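Local coordinates for putative GH105 family protein (Salmonella enterica subsp. enterica serovar Paratyphi A, PDB 3QWT) that is of uncharacterised function but, as a putative member of glycoside hydrolase family 105, probably hydrolyses unsaturated uronyl oligosaccharides within an alpha/alpha-toroid fold, at residues D169-T174 against Y196-H201; M145-T148 against G152-H155. All coordinates share one frame; numbering follows the deposited sequence.

Contact 1: D169-T174 against Y196-H201; sequences DTLMMT and YQFLLH
L171 reaches across to helix 188-205 and divides its two methyls between F198 and H201. CD2 sits over one face of the F198 ring, 4.1 Å from the ring centroid and 24° off the normal, a CH-pi contact displaced toward the CD1 side of the ring. CD1 packs against H201 CB at 3.9 Å, while CG and CD2 lie over a face of the imidazole. L171 and H201 run alongside one another with opposite sense; the F198 side chain stands roughly perpendicular to L171. A branched leucine suits this place because one residue can meet two rings. T170 approaches the same imidazole obliquely, its CB 3.7 Å from H201 NE2. One water bridges the polar ends, 2.5 Å from T170 OG1 and 2.8 Å from H201 NE2.

The axes of 170-174 and 196-201 come within 11.1 Å at 162°, close to antiparallel. Their parent helices, 170-184 and 188-205, are consecutive in the chain, as expected in an alpha/alpha toroid.

The imidazole is held at its edge: H201 ND1 donates to Q197 O at 2.7 Å, the oxygen near the ring plane but the nitrogen well above the carbonyl plane. That carbonyl also accepts from H201 N, and the side-chain bond restrains ring rotation. CG of H201 lies anti to the carbonyl carbon (chi1 -83°), which carries the ring toward T170. Farther out, H155 ND1 hydrogen-bonds T170 OG1, and the F198 ring also meets that of F244, their planes nearly parallel, beside V240 and I241 of helix 231-248.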
loop_
_atom_site.group_PDB
_atom_site.type_symbol
_atom_site.label_atom_id
_atom_site.label_comp_id
_atom_site.label_asym_id
_atom_site.label_seq_id
_atom_site.Cartn_x
_atom_site.Cartn_y
_atom_site.Cartn_z
ATOM N N ASP A 169 28.246 8.346 -28.010
ATOM C CA ASP A 169 28.659 9.312 -27.009
ATOM C C ASP A 169 27.440 9.911 -26.274
ATOM O O ASP A 169 27.519 10.300 -25.109
ATOM C CB ASP A 169 29.504 10.427 -27.669
ATOM C CG ASP A 169 30.684 9.871 -28.525
ATOM O OD1 ASP A 169 31.869 10.113 -28.184
ATOM O OD2 ASP A 169 30.429 9.194 -29.546
ATOM N N THR A 170 26.313 9.985 -26.964
ATOM C CA THR A 170 25.113 10.525 -26.359
ATOM C C THR A 170 24.813 9.782 -25.073
ATOM O O THR A 170 24.332 10.381 -24.135
ATOM C CB THR A 170 23.925 10.430 -27.310
ATOM O OG1 THR A 170 24.229 11.160 -28.501
ATOM C CG2 THR A 170 22.667 10.999 -26.680
ATOM N N LEU A 171 25.120 8.486 -25.008
ATOM C CA LEU A 171 24.712 7.742 -23.813
ATOM C C LEU A 171 25.425 8.246 -22.564
ATOM O O LEU A 171 24.852 8.229 -21.474
ATOM C CB LEU A 171 24.848 6.219 -23.982
ATOM C CG LEU A 171 23.773 5.610 -24.901
ATOM C CD1 LEU A 171 24.197 4.258 -25.445
ATOM C CD2 LEU A 171 22.418 5.502 -24.195
HETATM N N MSE A 172 26.659 8.718 -22.735
HETATM C CA MSE A 172 27.455 9.192 -21.615
HETATM C C MSE A 172 27.173 10.661 -21.268
HETATM O O MSE A 172 27.057 11.019 -20.087
HETATM C CB MSE A 172 28.952 9.001 -21.906
HETATM C CG MSE A 172 29.897 9.551 -20.840
HETATM SE SE MSE A 172 29.908 8.476 -19.207
HETATM C CE MSE A 172 29.262 9.839 -17.968
HETATM N N MSE A 173 27.071 11.501 -22.295
HETATM C CA MSE A 173 27.009 12.952 -22.109
HETATM C C MSE A 173 25.626 13.524 -21.757
HETATM O O MSE A 173 25.546 14.621 -21.210
HETATM C CB MSE A 173 27.516 13.669 -23.351
HETATM C CG MSE A 173 28.815 13.114 -23.910
HETATM SE SE MSE A 173 30.168 12.754 -22.559
HETATM C CE MSE A 173 31.320 11.640 -23.697
ATOM N N THR A 174 24.549 12.815 -22.094
ATOM C CA THR A 174 23.198 13.317 -21.806
ATOM C C THR A 174 22.271 12.285 -21.176
ATOM O O THR A 174 21.560 12.581 -20.223
ATOM C CB THR A 174 22.519 13.924 -23.067
ATOM O OG1 THR A 174 23.163 15.154 -23.393
ATOM C CG2 THR A 174 21.052 14.227 -22.823
ATOM N N TYR A 196 14.256 4.498 -22.581
ATOM C CA TYR A 196 13.881 4.451 -23.981
ATOM C C TYR A 196 15.071 4.818 -24.868
ATOM O O TYR A 196 15.349 4.139 -25.858
ATOM C CB TYR A 196 12.679 5.329 -24.277
ATOM C CG TYR A 196 12.328 5.380 -25.736
ATOM C CD1 TYR A 196 11.618 4.339 -26.336
ATOM C CD2 TYR A 196 12.729 6.456 -26.533
ATOM C CE1 TYR A 196 11.292 4.369 -27.675
ATOM C CE2 TYR A 196 12.402 6.504 -27.892
ATOM C CZ TYR A 196 11.684 5.446 -28.452
ATOM O OH TYR A 196 11.360 5.466 -29.784
ATOM N N GLN A 197 15.793 5.870 -24.504
ATOM C CA GLN A 197 16.937 6.243 -25.317
ATOM C C GLN A 197 17.945 5.074 -25.411
ATOM O O GLN A 197 18.495 4.809 -26.481
ATOM C CB GLN A 197 17.586 7.528 -24.808
ATOM C CG GLN A 197 16.750 8.786 -25.082
ATOM C CD GLN A 197 16.458 8.970 -26.571
ATOM O OE1 GLN A 197 17.288 8.628 -27.428
ATOM N NE2 GLN A 197 15.272 9.493 -26.886
ATOM N N PHE A 198 18.154 4.360 -24.305
ATOM C CA PHE A 198 19.077 3.236 -24.307
ATOM C C PHE A 198 18.639 2.212 -25.354
ATOM O O PHE A 198 19.424 1.861 -26.236
ATOM C CB PHE A 198 19.106 2.576 -22.941
ATOM C CG PHE A 198 20.475 2.341 -22.419
ATOM C CD1 PHE A 198 21.039 3.220 -21.503
ATOM C CD2 PHE A 198 21.203 1.234 -22.829
ATOM C CE1 PHE A 198 22.306 3.003 -21.004
ATOM C CE2 PHE A 198 22.470 1.010 -22.340
ATOM C CZ PHE A 198 23.027 1.898 -21.426
ATOM N N LEU A 199 17.377 1.766 -25.254
ATOM C CA LEU A 199 16.844 0.757 -26.160
ATOM C C LEU A 199 16.966 1.182 -27.625
ATOM O O LEU A 199 17.340 0.384 -28.476
ATOM C CB LEU A 199 15.391 0.424 -25.801
ATOM C CG LEU A 199 15.182 -0.153 -24.394
ATOM C CD1 LEU A 199 13.702 -0.221 -24.093
ATOM C CD2 LEU A 199 15.821 -1.542 -24.224
ATOM N N LEU A 200 16.675 2.446 -27.915
ATOM C CA LEU A 200 16.730 2.915 -29.296
ATOM C C LEU A 200 18.172 2.968 -29.763
ATOM O O LEU A 200 18.464 2.623 -30.917
ATOM C CB LEU A 200 16.077 4.295 -29.468
ATOM C CG LEU A 200 15.833 4.654 -30.937
ATOM C CD1 LEU A 200 14.886 3.639 -31.569
ATOM C CD2 LEU A 200 15.268 6.059 -31.095
ATOM N N HIS A 201 19.069 3.416 -28.881
ATOM C CA HIS A 201 20.479 3.471 -29.230
ATOM C C HIS A 201 20.985 2.054 -29.548
ATOM O O HIS A 201 21.618 1.849 -30.581
ATOM C CB HIS A 201 21.325 4.142 -28.151
ATOM C CG HIS A 201 21.317 5.641 -28.228
ATOM N ND1 HIS A 201 20.225 6.398 -27.860
ATOM C CD2 HIS A 201 22.251 6.515 -28.671
ATOM C CE1 HIS A 201 20.495 7.678 -28.057
ATOM N NE2 HIS A 201 21.713 7.777 -28.558
HETATM O O HOH W 1 22.449 10.113 -29.916
#

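Contact 2: M145-T148 against G152-H155; sequences MPRT and GMQH
Two backbone hydrogen bonds join T148 to G152 and P146 to Q154 across two extended but irregular segments. T148 N donates to G152 O at 2.7 Å with an N-H...O angle of 160°, and Q154 N donates to P146 O at 3.2 Å and 158°. The carbonyl of G152 also receives a close CA-H...O contact from R147 CA, at 3.2 Å. Proline, which has no N-H to give, suits a position whose carbonyl does the pairing.

R147 and M153 face each other between these bonds as the non-hydrogen-bonded pair of a lone antiparallel beta bridge, where the loop between helix 131-143 and strand 165-167 doubles back over three residues.

M153 lies alongside R147 pointing the same way, and its CE rests over one face of the guanidinium, 4.0 Å from R147 NH2. The polar rim of that group is well served: NH2 makes a salt bridge to E193 and NH1 bonds A141 O, while M145 O, in its own segment, adds a weak bond to NH1. M145 and M153 are both selenomethionines, and their SE atoms meet at 3.8 Å, one chain lying nearly perpendicular to the other.

The Q154 chain is extended, with CG anti to the backbone N (chi1 178°), and runs past the P146 ring, NE2 lying 3.9 Å from P146 CB. Its buried amide is satisfied at both ends: OE1 accepts from Q164 N and NE2 donates to E161 O.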
loop_
_atom_site.group_PDB
_atom_site.type_symbol
_atom_site.label_atom_id
_atom_site.label_comp_id
_atom_site.label_asym_id
_atom_site.label_seq_id
_atom_site.Cartn_x
_atom_site.Cartn_y
_atom_site.Cartn_z
HETATM N N MSE A 145 15.605 19.639 -26.712
HETATM C CA MSE A 145 16.700 19.031 -27.466
HETATM C C MSE A 145 16.139 18.383 -28.733
HETATM O O MSE A 145 15.146 17.668 -28.682
HETATM C CB MSE A 145 17.472 18.036 -26.604
HETATM C CG MSE A 145 18.321 17.019 -27.362
HETATM SE SE MSE A 145 18.987 15.693 -26.082
HETATM C CE MSE A 145 20.843 15.460 -26.713
ATOM N N PRO A 146 16.755 18.675 -29.883
ATOM C CA PRO A 146 16.325 18.132 -31.172
ATOM C C PRO A 146 16.178 16.594 -31.097
ATOM O O PRO A 146 17.037 15.938 -30.503
ATOM C CB PRO A 146 17.488 18.499 -32.112
ATOM C CG PRO A 146 18.187 19.603 -31.482
ATOM C CD PRO A 146 17.989 19.469 -29.993
ATOM N N ARG A 147 15.120 16.032 -31.679
ATOM C CA ARG A 147 15.002 14.557 -31.769
ATOM C C ARG A 147 15.040 14.074 -33.210
ATOM O O ARG A 147 14.575 14.768 -34.112
ATOM C CB ARG A 147 13.709 14.038 -31.125
ATOM C CG ARG A 147 13.527 14.386 -29.653
ATOM C CD ARG A 147 14.533 13.675 -28.768
ATOM N NE ARG A 147 13.985 13.414 -27.437
ATOM C CZ ARG A 147 14.175 14.191 -26.374
ATOM N NH1 ARG A 147 14.898 15.293 -26.469
ATOM N NH2 ARG A 147 13.630 13.874 -25.208
ATOM N N THR A 148 15.569 12.874 -33.416
ATOM C CA THR A 148 15.518 12.235 -34.714
ATOM C C THR A 148 14.180 11.534 -34.844
ATOM O O THR A 148 13.361 11.601 -33.930
ATOM C CB THR A 148 16.618 11.175 -34.853
ATOM O OG1 THR A 148 16.304 10.036 -34.040
ATOM C CG2 THR A 148 17.975 11.737 -34.442
ATOM N N GLY A 152 14.496 9.573 -31.190
ATOM C CA GLY A 152 15.864 9.366 -30.759
ATOM C C GLY A 152 16.510 10.698 -30.446
ATOM O O GLY A 152 16.239 11.704 -31.103
HETATM N N MSE A 153 17.355 10.723 -29.428
HETATM C CA MSE A 153 18.099 11.938 -29.122
HETATM C C MSE A 153 19.120 12.233 -30.221
HETATM O O MSE A 153 19.940 11.379 -30.576
HETATM C CB MSE A 153 18.779 11.820 -27.774
HETATM C CG MSE A 153 17.777 11.871 -26.634
HETATM SE SE MSE A 153 18.689 12.119 -24.952
HETATM C CE MSE A 153 17.207 12.816 -23.891
ATOM N N GLN A 154 19.046 13.434 -30.783
ATOM C CA GLN A 154 19.942 13.788 -31.867
ATOM C C GLN A 154 21.257 14.265 -31.271
ATOM O O GLN A 154 21.260 15.097 -30.364
ATOM C CB GLN A 154 19.318 14.864 -32.747
ATOM C CG GLN A 154 20.212 15.332 -33.878
ATOM C CD GLN A 154 19.465 16.219 -34.836
ATOM O OE1 GLN A 154 18.461 15.809 -35.440
ATOM N NE2 GLN A 154 19.930 17.454 -34.970
ATOM N N HIS A 155 22.372 13.717 -31.749
ATOM C CA HIS A 155 23.665 14.110 -31.204
ATOM C C HIS A 155 24.047 15.521 -31.653
ATOM O O HIS A 155 24.998 15.696 -32.421
ATOM C CB HIS A 155 24.766 13.107 -31.571
ATOM C CG HIS A 155 26.038 13.309 -30.804
ATOM N ND1 HIS A 155 26.233 12.793 -29.539
ATOM C CD2 HIS A 155 27.168 13.988 -31.110
ATOM C CE1 HIS A 155 27.436 13.131 -29.109
ATOM N NE2 HIS A 155 28.024 13.858 -30.042
#

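How the contacts relate
Both contacts are largely buried, but the centre of contact 1 lies about 12 Å from the chain centre, whereas that of contact 2 is further out, about 20 Å, with P146 and R147 partly exposed. The two contact centres are about 10 Å apart. Contact 1 joins neighbouring helices through side chains and a bridging water; contact 2 folds a loop back on itself with backbone hydrogen bonds, leaving selenomethionine and arginine to fill the flank. The loop then grips the helices: M153 N probably donates to Q197 OE1 at 2.9 Å, and helix 188-205 is also bound through H150 and G151. L200 CD2 packs against G152 CA, where glycine allows close approach.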